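Exo beta-1,2-glucooligosaccharide sophorohydrolase (non-reducing end) (Parabacteroides distasonis ATCC 8503, PDB 5Z06) hydrolyses linear beta-1,2-glucan and beta-1,2-glucooligosaccharides of four or more units from the non-reducing end, releasing sophorose. Local coordinates at residues Asp19-Ser23 with Phe593-Tyr597; Tyr67-Gln71 with Arg108-Tyr114; Gln575-Tyr581 with Asp607-Met611. One frame throughout, in Å; residues are numbered along the deposited sequence.

Interactions 1 and 2 lie with their centres 14 Å apart, and interaction 3 is 16 Å from the first and 28 Å from the second. Interaction 2 belongs to the N-terminal beta region, bridging two strands of a five-stranded antiparallel sheet across the strand between them. Interaction 3 joins two loops of the C-terminal glycoamylase-like part. Interaction 1, whose segments are some 570 residues apart, ties these regions together: 19-23 leads into an edge strand of the sheet of interaction 2, while 593-597 falls between the segments of interaction 3 in sequence. Tyr22 and Gln71 connect interactions 1 and 2, and Phe593 packs on Thr610 and Asn608 of interaction 3, making one chain of contacts.

Interaction 1 of 3, residues Asp19-Ser23 with Phe593-Tyr597; sequences DYFYS and FAWNY
The phenol of Tyr22 and the backbone of Ala594 make the one hydrogen bond between these loops: Tyr22 OH donates to Ala594 O over 2.9 Å, in the carbonyl plane and on a lone pair. Beside it, the CD1-CE1 edge of Tyr22 is set against a face of the Trp595 indole. This is an edge-to-face pair with planes at 81°, the Tyr22 ring centroid being 5.3 Å from that of the six-membered ring of Trp595, and the nearest carbons, Tyr22 CD1 and Trp595 CZ2, are 3.7 Å apart. Phe21 adds a tight apolar touch, its CE2 lying 3.3 Å from Ala594 CB, while Trp595 NE1 comes to the edge of the Phe21 ring.

The two neighbouring rings of 19-23 also support each other, with Phe21 CD2 above the centre of the Tyr22 ring. Their first torsions differ: CG of Phe21 is anti to its backbone N (chi1 174°), that of Tyr22 anti to its carbonyl carbon (chi1 -66°), and Tyr22 centres an inverse gamma turn. Ser23 OG clasps the same bend by donating to Tyr20 O over 2.6 Å.

Further out, Trp658 presents NE1 to Tyr22 OH and meets both Phe21 and Phe593 edge-to-face. The Tyr22 hydroxyl thus gives one hydrogen bond and receives another; a glycerol, probably from the crystallisation liquor, lies about 3 Å from that side chain. Aromatic packing supplies the breadth of this junction between the N-terminal beta region and the glycoamylase-like part, while the hydroxyl gains a directional tie to the other loop's backbone.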
# COMPACT_ATOMS: atom_id res chain seq x y z
N ASP A 19 -18.98 10.53 -0.02
CA ASP A 19 -19.26 9.93 -1.30
C ASP A 19 -18.22 8.87 -1.64
O ASP A 19 -17.16 8.81 -1.03
CB ASP A 19 -19.27 11.02 -2.38
CG ASP A 19 -17.96 11.81 -2.44
OD1 ASP A 19 -16.94 11.33 -2.95
OD2 ASP A 19 -17.97 12.96 -1.99
N TYR A 20 -18.53 8.06 -2.64
CA TYR A 20 -17.79 6.85 -2.92
C TYR A 20 -17.11 6.96 -4.27
O TYR A 20 -17.75 7.05 -5.33
CB TYR A 20 -18.68 5.61 -2.86
CG TYR A 20 -17.86 4.35 -2.96
CD1 TYR A 20 -16.81 4.12 -2.07
CD2 TYR A 20 -18.08 3.42 -3.98
CE1 TYR A 20 -16.02 2.98 -2.17
CE2 TYR A 20 -17.29 2.27 -4.07
CZ TYR A 20 -16.26 2.07 -3.15
OH TYR A 20 -15.43 0.99 -3.19
N PHE A 21 -15.79 6.94 -4.22
CA PHE A 21 -15.01 7.23 -5.38
C PHE A 21 -15.38 6.28 -6.49
O PHE A 21 -15.60 6.71 -7.60
CB PHE A 21 -13.50 7.17 -5.09
CG PHE A 21 -12.71 7.35 -6.33
CD1 PHE A 21 -12.41 8.60 -6.79
CD2 PHE A 21 -12.37 6.26 -7.10
CE1 PHE A 21 -11.74 8.79 -7.98
CE2 PHE A 21 -11.71 6.43 -8.30
CZ PHE A 21 -11.38 7.69 -8.74
N TYR A 22 -15.47 5.00 -6.17
CA TYR A 22 -15.71 3.96 -7.17
C TYR A 22 -17.19 3.76 -7.43
O TYR A 22 -17.71 2.66 -7.32
CB TYR A 22 -15.10 2.66 -6.68
CG TYR A 22 -13.61 2.72 -6.59
CD1 TYR A 22 -12.82 2.64 -7.73
CD2 TYR A 22 -12.98 2.87 -5.37
CE1 TYR A 22 -11.44 2.70 -7.64
CE2 TYR A 22 -11.61 2.93 -5.28
CZ TYR A 22 -10.85 2.83 -6.41
OH TYR A 22 -9.50 2.88 -6.27
N SER A 23 -17.86 4.85 -7.76
CA SER A 23 -19.24 4.80 -8.16
C SER A 23 -19.48 5.93 -9.12
O SER A 23 -18.70 6.88 -9.24
CB SER A 23 -20.18 4.93 -6.97
OG SER A 23 -20.02 6.19 -6.36
N PHE A 593 -2.80 4.60 -7.36
CA PHE A 593 -3.93 5.50 -7.24
C PHE A 593 -5.17 4.67 -7.59
O PHE A 593 -5.17 3.47 -7.36
CB PHE A 593 -3.69 6.74 -8.13
CG PHE A 593 -4.73 7.84 -8.01
CD1 PHE A 593 -5.36 8.14 -6.79
CD2 PHE A 593 -5.11 8.56 -9.16
CE1 PHE A 593 -6.31 9.14 -6.72
CE2 PHE A 593 -6.08 9.54 -9.10
CZ PHE A 593 -6.67 9.84 -7.87
N ALA A 594 -6.19 5.28 -8.16
CA ALA A 594 -7.52 4.70 -8.24
C ALA A 594 -7.57 3.50 -9.18
O ALA A 594 -8.20 2.51 -8.89
CB ALA A 594 -8.49 5.76 -8.72
N TRP A 595 -6.90 3.64 -10.32
CA TRP A 595 -6.90 2.65 -11.39
C TRP A 595 -5.53 2.19 -11.85
O TRP A 595 -5.45 1.22 -12.59
CB TRP A 595 -7.61 3.26 -12.60
CG TRP A 595 -8.97 3.72 -12.23
CD1 TRP A 595 -9.38 5.00 -12.04
CD2 TRP A 595 -10.10 2.89 -11.99
NE1 TRP A 595 -10.72 5.02 -11.70
CE2 TRP A 595 -11.18 3.74 -11.66
CE3 TRP A 595 -10.31 1.50 -12.03
CZ2 TRP A 595 -12.45 3.25 -11.35
CZ3 TRP A 595 -11.58 1.01 -11.72
CH2 TRP A 595 -12.64 1.89 -11.40
N ASN A 596 -4.46 2.87 -11.45
CA ASN A 596 -3.13 2.57 -11.97
C ASN A 596 -2.07 3.06 -11.01
O ASN A 596 -2.34 3.84 -10.09
CB ASN A 596 -2.91 3.25 -13.32
CG ASN A 596 -3.26 4.73 -13.27
OD1 ASN A 596 -2.52 5.56 -12.72
ND2 ASN A 596 -4.42 5.07 -13.84
N TYR A 597 -0.86 2.60 -11.27
CA TYR A 597 0.31 3.10 -10.59
C TYR A 597 0.60 4.48 -11.12
O TYR A 597 0.37 4.78 -12.29
CB TYR A 597 1.47 2.17 -10.85
CG TYR A 597 2.80 2.65 -10.31
CD1 TYR A 597 3.11 2.53 -8.94
CD2 TYR A 597 3.75 3.20 -11.16
CE1 TYR A 597 4.34 2.94 -8.45
CE2 TYR A 597 4.98 3.63 -10.68
CZ TYR A 597 5.28 3.48 -9.33
OH TYR A 597 6.50 3.89 -8.86

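Interaction 2 of 3, residues Tyr67-Gln71 with Arg108-Tyr114; sequences YSEIQ and RYADSTY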
# COMPACT_ATOMS: atom_id res chain seq x y z
N TYR A 67 -28.66 6.92 -14.10
CA TYR A 67 -27.75 5.81 -14.15
C TYR A 67 -26.88 5.85 -12.90
O TYR A 67 -26.44 6.93 -12.47
CB TYR A 67 -26.87 5.91 -15.38
CG TYR A 67 -25.87 4.79 -15.46
CD1 TYR A 67 -26.27 3.51 -15.83
CD2 TYR A 67 -24.52 5.00 -15.13
CE1 TYR A 67 -25.35 2.47 -15.88
CE2 TYR A 67 -23.60 3.97 -15.18
CZ TYR A 67 -24.02 2.72 -15.55
OH TYR A 67 -23.11 1.72 -15.59
N SER A 68 -26.66 4.69 -12.32
CA SER A 68 -25.66 4.57 -11.30
C SER A 68 -24.89 3.30 -11.52
O SER A 68 -25.42 2.34 -12.05
CB SER A 68 -26.28 4.53 -9.92
OG SER A 68 -25.26 4.65 -8.98
N GLU A 69 -23.63 3.31 -11.11
CA GLU A 69 -22.88 2.07 -11.01
C GLU A 69 -21.93 2.09 -9.85
O GLU A 69 -21.41 3.14 -9.47
CB GLU A 69 -22.12 1.79 -12.30
CG GLU A 69 -21.11 2.85 -12.67
CD GLU A 69 -20.28 2.44 -13.86
OE1 GLU A 69 -19.04 2.54 -13.78
OE2 GLU A 69 -20.87 2.01 -14.89
N ILE A 70 -21.72 0.90 -9.29
CA ILE A 70 -20.79 0.67 -8.23
C ILE A 70 -19.65 -0.11 -8.87
O ILE A 70 -19.83 -1.25 -9.30
CB ILE A 70 -21.43 -0.11 -7.08
CG1 ILE A 70 -22.59 0.70 -6.50
CG2 ILE A 70 -20.42 -0.37 -5.99
CD1 ILE A 70 -23.94 0.35 -7.05
N GLN A 71 -18.49 0.52 -8.90
CA GLN A 71 -17.34 -0.01 -9.62
C GLN A 71 -16.46 -0.87 -8.72
O GLN A 71 -16.14 -0.50 -7.57
CB GLN A 71 -16.53 1.12 -10.18
CG GLN A 71 -17.27 1.96 -11.21
CD GLN A 71 -16.69 3.34 -11.38
OE1 GLN A 71 -15.76 3.72 -10.69
NE2 GLN A 71 -17.26 4.11 -12.30
N ARG A 108 -21.92 -4.04 -15.69
CA ARG A 108 -21.20 -3.40 -16.75
C ARG A 108 -19.89 -4.13 -16.90
O ARG A 108 -19.17 -4.32 -15.91
CB ARG A 108 -20.93 -1.93 -16.46
CG ARG A 108 -20.29 -1.24 -17.66
CD ARG A 108 -20.01 0.25 -17.51
NE ARG A 108 -19.23 0.57 -16.33
CZ ARG A 108 -17.92 0.32 -16.15
NH1 ARG A 108 -17.18 -0.31 -17.06
NH2 ARG A 108 -17.36 0.68 -15.01
N TYR A 109 -19.57 -4.49 -18.15
CA TYR A 109 -18.32 -5.13 -18.49
C TYR A 109 -17.22 -4.09 -18.56
O TYR A 109 -17.50 -2.89 -18.67
CB TYR A 109 -18.39 -5.89 -19.83
CG TYR A 109 -19.31 -7.10 -19.79
CD1 TYR A 109 -18.94 -8.26 -19.10
CD2 TYR A 109 -20.55 -7.09 -20.44
CE1 TYR A 109 -19.77 -9.37 -19.08
CE2 TYR A 109 -21.38 -8.19 -20.42
CZ TYR A 109 -20.98 -9.32 -19.74
OH TYR A 109 -21.80 -10.40 -19.71
N ALA A 110 -15.98 -4.56 -18.51
CA ALA A 110 -14.81 -3.68 -18.65
C ALA A 110 -14.80 -2.88 -19.97
O ALA A 110 -14.28 -1.76 -20.01
CB ALA A 110 -13.52 -4.48 -18.51
N ASP A 111 -15.39 -3.45 -21.02
CA ASP A 111 -15.54 -2.75 -22.32
C ASP A 111 -16.73 -1.77 -22.42
O ASP A 111 -16.99 -1.22 -23.49
CB ASP A 111 -15.53 -3.77 -23.50
CG ASP A 111 -16.79 -4.67 -23.57
OD1 ASP A 111 -17.80 -4.39 -22.89
OD2 ASP A 111 -16.77 -5.68 -24.31
N SER A 112 -17.46 -1.57 -21.31
CA SER A 112 -18.60 -0.64 -21.23
C SER A 112 -19.87 -1.15 -21.90
O SER A 112 -20.83 -0.38 -22.04
CB SER A 112 -18.27 0.77 -21.76
OG SER A 112 -17.04 1.19 -21.24
N THR A 113 -19.89 -2.42 -22.30
CA THR A 113 -21.12 -3.10 -22.66
C THR A 113 -21.67 -3.68 -21.38
O THR A 113 -20.98 -3.76 -20.35
CB THR A 113 -20.94 -4.22 -23.71
OG1 THR A 113 -20.15 -5.29 -23.17
CG2 THR A 113 -20.33 -3.68 -25.01
N TYR A 114 -22.92 -4.08 -21.46
CA TYR A 114 -23.68 -4.47 -20.30
C TYR A 114 -24.28 -5.84 -20.46
O TYR A 114 -24.47 -6.36 -21.57
CB TYR A 114 -24.80 -3.47 -20.09
CG TYR A 114 -24.34 -2.12 -19.63
CD1 TYR A 114 -23.87 -1.17 -20.54
CD2 TYR A 114 -24.37 -1.78 -18.28
CE1 TYR A 114 -23.45 0.07 -20.11
CE2 TYR A 114 -23.98 -0.54 -17.85
CZ TYR A 114 -23.52 0.37 -18.76
OH TYR A 114 -23.12 1.58 -18.29
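A relay of hydroxyls runs from Tyr114 to Tyr67 and ends on a carboxylate that an arginine also grips. Tyr114 OH donates to Tyr67 OH over 2.7 Å, and Tyr67 OH in turn donates to Glu69 OE2 at a modelled 2.4 Å, so short that its exact length is doubtful. The two tyrosine side chains come from opposite directions and their rings meet rim to rim, with planes at 90°.

Arg108 holds Glu69 side-on in a bidentate salt bridge. Its NE lies 2.6 Å from Glu69 OE2, and its NH2 reaches Glu69 OE1 at 2.8 Å, both on the syn side but tilted out of the carboxylate plane, NH2 more than NE; carboxylate and guanidinium planes are 17° apart. After an extended start, a bend at chi3 (54°) turns the guanidinium edge to the carboxylate. Gln71 NE2 takes the anti side of Glu69 OE1 over 2.8 Å, so the carboxylate is fixed from three directions, and the gathered donors would be expected to favour its ionised form.

On the tyrosine side, Arg108 CG lies over the rim of one face of the Tyr114 ring. Tyr67, Glu69 and Gln71 are alternate residues of strand 65-71, whereas Arg108 lies next to the end of strand 104-109 and Tyr114 follows the turn beyond it. Strand 155-161 runs between those two strands in the five-stranded sheet, and the polar side chains reach each other across it, with Tyr67 and Tyr114 resting on Ala159 and Arg108 on Ala156.

Interaction 3 of 3, residues Gln575-Tyr581 with Asp607-Met611; sequences QGGYVGY and DNGTM
Gln575, Tyr578 and Asp607 converge on one water, which accepts from Gln575 NE2 at 2.9 Å, donates to Asp607 O at 2.7 Å and is hydrogen-bonded to Tyr578 OH, lying in the plane of that ring. Gln575 NE2 is also bonded to Tyr570 OH. A second water accepts from Gly576 N and donates to Asp607 OD2, so this aspartate is bridged to the opposing loop both by its backbone and by its carboxylate.

The direct bond is Tyr581 OH to Asp607 OD1. Modelled at 2.4 Å, it is too short for its length to be trusted, but phenol and carboxylate are nearly coplanar, 16° apart, and OD1 sits at the edge of the ring. The carboxylate reaches there with CG anti to the backbone N (chi1 -175°), and OD1 also receives a weak bond from Gly609 N.

Gly609 CA makes a CH-pi contact with Tyr578, 3.8 Å from the ring centroid, and the Asn608-Gly609 peptide lies against that face while Gly576 O covers the other. The lack of a side chain at Gly609 is consistent with this close approach. Tyr581 is sandwiched, Met611 CE lying 3.8 Å from its ring centroid on one side and Tyr578 CB covering the opposite face. Asn608 OD1 accepts from both Thr610 N, closing an Asx turn, and Thr610 OG1.

Helix 556-573 leads into 575-581, and its Tyr570 OH is hydrogen-bonded to Asp607 OD2. Met611, in the weakly bonded strand 610-611, makes a backbone hydrogen bond with Phe652 of strand 652-653, and Val579 N is bonded to Thr655 OG1 in the loop beyond.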
# COMPACT_ATOMS: atom_id res chain seq x y z
N GLN A 575 0.16 24.66 -6.93
CA GLN A 575 -0.26 25.14 -8.23
C GLN A 575 -1.57 24.48 -8.69
O GLN A 575 -2.40 25.11 -9.31
CB GLN A 575 0.86 24.90 -9.26
CG GLN A 575 1.20 23.43 -9.53
CD GLN A 575 0.25 22.74 -10.49
OE1 GLN A 575 -0.40 23.40 -11.29
NE2 GLN A 575 0.14 21.41 -10.38
N GLY A 576 -1.72 23.18 -8.40
CA GLY A 576 -2.89 22.43 -8.84
C GLY A 576 -4.18 22.72 -8.09
O GLY A 576 -5.21 22.20 -8.47
N GLY A 577 -4.13 23.51 -7.02
CA GLY A 577 -5.27 23.74 -6.15
C GLY A 577 -5.79 22.47 -5.50
O GLY A 577 -6.94 22.40 -5.16
N TYR A 578 -4.95 21.45 -5.33
CA TYR A 578 -5.43 20.19 -4.79
C TYR A 578 -5.78 20.36 -3.34
O TYR A 578 -5.10 21.08 -2.63
CB TYR A 578 -4.45 19.05 -5.02
CG TYR A 578 -4.26 18.84 -6.51
CD1 TYR A 578 -5.36 18.55 -7.33
CD2 TYR A 578 -3.01 18.95 -7.10
CE1 TYR A 578 -5.22 18.40 -8.71
CE2 TYR A 578 -2.87 18.80 -8.47
CZ TYR A 578 -3.97 18.53 -9.26
OH TYR A 578 -3.84 18.40 -10.61
N VAL A 579 -6.86 19.74 -2.93
CA VAL A 579 -7.38 19.94 -1.59
C VAL A 579 -6.40 19.38 -0.57
O VAL A 579 -5.88 18.28 -0.74
CB VAL A 579 -8.74 19.27 -1.42
CG1 VAL A 579 -9.24 19.37 0.04
CG2 VAL A 579 -9.74 19.94 -2.37
N GLY A 580 -6.18 20.14 0.50
CA GLY A 580 -5.37 19.72 1.64
C GLY A 580 -3.85 19.84 1.52
O GLY A 580 -3.16 19.65 2.52
N TYR A 581 -3.33 20.11 0.33
CA TYR A 581 -1.88 20.30 0.15
C TYR A 581 -1.39 21.51 0.93
O TYR A 581 -2.04 22.54 0.95
CB TYR A 581 -1.55 20.56 -1.30
CG TYR A 581 -1.47 19.37 -2.19
CD1 TYR A 581 -2.22 18.22 -1.95
CD2 TYR A 581 -0.67 19.41 -3.33
CE1 TYR A 581 -2.13 17.13 -2.79
CE2 TYR A 581 -0.59 18.35 -4.20
CZ TYR A 581 -1.31 17.22 -3.93
OH TYR A 581 -1.24 16.19 -4.78
N ASP A 607 1.19 15.43 -10.77
CA ASP A 607 0.42 15.73 -9.56
C ASP A 607 -1.05 15.80 -9.92
O ASP A 607 -1.43 16.54 -10.81
CB ASP A 607 0.89 17.04 -8.99
CG ASP A 607 0.24 17.38 -7.68
OD1 ASP A 607 -0.24 16.46 -7.00
OD2 ASP A 607 0.23 18.57 -7.32
N ASN A 608 -1.87 15.02 -9.21
CA ASN A 608 -3.31 15.02 -9.44
C ASN A 608 -4.07 15.05 -8.11
O ASN A 608 -5.23 14.69 -8.05
CB ASN A 608 -3.69 13.78 -10.26
CG ASN A 608 -3.29 12.50 -9.58
OD1 ASN A 608 -2.92 12.49 -8.40
ND2 ASN A 608 -3.35 11.41 -10.31
N GLY A 609 -3.41 15.50 -7.05
CA GLY A 609 -4.03 15.60 -5.73
C GLY A 609 -3.75 14.44 -4.80
O GLY A 609 -4.15 14.46 -3.64
N THR A 610 -3.03 13.46 -5.32
CA THR A 610 -2.77 12.25 -4.59
C THR A 610 -1.48 12.39 -3.82
O THR A 610 -0.42 12.62 -4.40
CB THR A 610 -2.60 11.09 -5.53
OG1 THR A 610 -3.74 11.03 -6.36
CG2 THR A 610 -2.42 9.78 -4.75
N MET A 611 -1.59 12.17 -2.51
CA MET A 611 -0.48 12.29 -1.60
C MET A 611 -0.27 10.95 -0.91
O MET A 611 -1.18 10.42 -0.29
CB MET A 611 -0.78 13.38 -0.57
CG MET A 611 0.42 13.76 0.28
SD MET A 611 1.79 14.42 -0.69
CE MET A 611 1.03 15.91 -1.31
O HOH W 1 -1.18 19.10 -11.49
O HOH W 2 -0.47 21.38 -6.55
O HOH W 3 -5.97 16.44 -2.98